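PDB 5ZBT: lectin-like protein from Entamoeba histolytica HM-1:IMSS-A, which is of unknown function but, as an ERGIC-53-like protein with this legume lectin-like domain, may bind D-mannose. Local coordinates for residues 120-125 and 199-204. Sequence-based numbering, arbitrary orientation.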
loop_
_atom_site.group_PDB
_atom_site.type_symbol
_atom_site.label_atom_id
_atom_site.label_comp_id
_atom_site.label_asym_id
_atom_site.label_seq_id
_atom_site.Cartn_x
_atom_site.Cartn_y
_atom_site.Cartn_z
ATOM N N LYS A 120 1.618 14.458 -4.657
ATOM C CA LYS A 120 0.243 14.952 -4.620
ATOM C C LYS A 120 -0.703 13.754 -4.620
ATOM O O LYS A 120 -0.800 13.025 -5.610
ATOM C CB LYS A 120 -0.042 15.910 -5.776
ATOM C CG LYS A 120 -1.344 16.693 -5.606
ATOM C CD LYS A 120 -1.654 17.570 -6.833
ATOM C CE LYS A 120 -1.210 19.032 -6.601
ATOM N NZ LYS A 120 -0.437 19.655 -7.735
ATOM N N GLY A 121 -1.388 13.544 -3.517
ATOM C CA GLY A 121 -2.289 12.420 -3.405
ATOM C C GLY A 121 -2.300 11.893 -1.980
ATOM O O GLY A 121 -2.157 12.654 -1.020
ATOM N N ILE A 122 -2.423 10.573 -1.886
ATOM C CA ILE A 122 -2.683 9.886 -0.629
ATOM C C ILE A 122 -1.652 8.776 -0.482
ATOM O O ILE A 122 -1.404 8.024 -1.436
ATOM C CB ILE A 122 -4.123 9.321 -0.578
ATOM C CG1 ILE A 122 -5.127 10.436 -0.322
ATOM C CG2 ILE A 122 -4.290 8.240 0.480
ATOM C CD1 ILE A 122 -6.441 10.235 -1.049
ATOM N N GLY A 123 -1.026 8.706 0.685
ATOM C CA GLY A 123 -0.222 7.567 1.080
ATOM C C GLY A 123 -0.896 6.861 2.245
ATOM O O GLY A 123 -1.291 7.500 3.227
ATOM N N ILE A 124 -1.047 5.547 2.106
ATOM C CA ILE A 124 -1.568 4.677 3.161
ATOM C C ILE A 124 -0.411 3.802 3.618
ATOM O O ILE A 124 0.151 3.038 2.818
ATOM C CB ILE A 124 -2.756 3.828 2.668
ATOM C CG1 ILE A 124 -3.804 4.728 2.022
ATOM C CG2 ILE A 124 -3.387 3.038 3.786
ATOM C CD1 ILE A 124 -4.492 4.098 0.858
ATOM N N PHE A 125 -0.043 3.916 4.896
ATOM C CA PHE A 125 1.179 3.316 5.412
ATOM C C PHE A 125 0.862 2.336 6.531
ATOM O O PHE A 125 0.015 2.608 7.390
ATOM C CB PHE A 125 2.156 4.390 5.929
ATOM C CG PHE A 125 2.388 5.526 4.961
ATOM C CD1 PHE A 125 2.732 5.275 3.637
ATOM C CD2 PHE A 125 2.256 6.838 5.370
ATOM C CE1 PHE A 125 2.951 6.320 2.740
ATOM C CE2 PHE A 125 2.459 7.893 4.476
ATOM C CZ PHE A 125 2.814 7.624 3.161
ATOM N N GLU A 199 -13.873 11.713 5.976
ATOM C CA GLU A 199 -14.950 12.349 5.236
ATOM C C GLU A 199 -14.413 13.488 4.369
ATOM O O GLU A 199 -13.313 14.006 4.585
ATOM C CB GLU A 199 -16.019 12.871 6.191
ATOM C CG GLU A 199 -16.348 11.904 7.296
ATOM C CD GLU A 199 -17.408 10.897 6.897
ATOM O OE1 GLU A 199 -17.958 11.013 5.775
ATOM O OE2 GLU A 199 -17.686 9.985 7.711
ATOM N N ASP A 200 -15.200 13.848 3.360
ATOM C CA ASP A 200 -14.920 14.998 2.494
ATOM C C ASP A 200 -13.471 14.997 1.977
ATOM O O ASP A 200 -12.763 16.005 2.001
ATOM C CB ASP A 200 -15.259 16.309 3.216
ATOM C CG ASP A 200 -15.292 17.493 2.275
ATOM O OD1 ASP A 200 -16.023 17.427 1.257
ATOM O OD2 ASP A 200 -14.582 18.490 2.550
ATOM N N ILE A 201 -13.032 13.845 1.480
ATOM C CA ILE A 201 -11.700 13.691 0.909
ATOM C C ILE A 201 -11.865 13.361 -0.565
ATOM O O ILE A 201 -12.693 12.516 -0.932
ATOM C CB ILE A 201 -10.883 12.613 1.646
ATOM C CG1 ILE A 201 -9.518 12.412 1.000
ATOM C CG2 ILE A 201 -11.641 11.288 1.727
ATOM C CD1 ILE A 201 -8.636 11.469 1.825
ATOM N N ASP A 202 -11.117 14.059 -1.403
ATOM C CA ASP A 202 -11.211 13.939 -2.846
ATOM C C ASP A 202 -10.094 13.051 -3.357
ATOM O O ASP A 202 -8.965 13.133 -2.874
ATOM C CB ASP A 202 -11.115 15.315 -3.491
ATOM C CG ASP A 202 -12.447 15.807 -3.994
ATOM O OD1 ASP A 202 -12.511 16.984 -4.398
ATOM O OD2 ASP A 202 -13.415 15.009 -4.006
ATOM N N ILE A 203 -10.416 12.206 -4.331
ATOM C CA ILE A 203 -9.408 11.391 -5.010
ATOM C C ILE A 203 -9.524 11.625 -6.510
ATOM O O ILE A 203 -10.383 11.023 -7.173
ATOM C CB ILE A 203 -9.547 9.897 -4.676
ATOM C CG1 ILE A 203 -9.502 9.690 -3.157
ATOM C CG2 ILE A 203 -8.444 9.107 -5.349
ATOM C CD1 ILE A 203 -9.633 8.259 -2.733
ATOM N N PRO A 204 -8.684 12.477 -7.085
ATOM C CA PRO A 204 -8.664 12.646 -8.545
ATOM C C PRO A 204 -8.108 11.400 -9.216
ATOM O O PRO A 204 -7.627 10.489 -8.526
ATOM C CB PRO A 204 -7.732 13.856 -8.743
ATOM C CG PRO A 204 -7.512 14.439 -7.379
ATOM C CD PRO A 204 -7.670 13.304 -6.420
#
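Ile122 meets Ile201 and Ile203 through a single methyl group, its CD1. Toward Ile201 the approach is tip to tip: the two side chains point at each other, and Ile122 CD1 lies 3.8 Å from Ile201 CD1. Toward Ile203 the geometry differs, because the side chains cross at about a right angle and the same methyl rests on the flank of the partner, with Ile122 CD1 3.8 Å from Ile203 CG1 and 4.1 Å from Ile203 CD1. The torsions of Ile201 bring its half of the tip-to-tip meeting into place: CG1 is opposite the backbone N (chi1 177°) and CD1 anti to CA (chi2 173°), an extended zigzag that carries the terminal methyl out toward the strand. Backbone participation is slight: the carbonyl O of Asp202 stands 4.3 Å from Ile122 CD1, and the carboxylate of Asp202 is directed elsewhere, into a salt bridge with Lys180.

In the fold, the contact joins strand 122-127, inside one antiparallel sheet of the lectin beta-sandwich, to the loop that carries the chain from strand 191-198 of the other sheet to strand 207-213. Ile201 and Ile203 both also touch Leu182 of strand 181-188, while Ile122 packs on Val138, so the three isoleucines extend apolar packing from sheet to sheet. With 109 Å² buried, both sides summed, and apolar side-chain contacts, the small junction should rest on van der Waals contact and buried apolar surface rather than directional bonds.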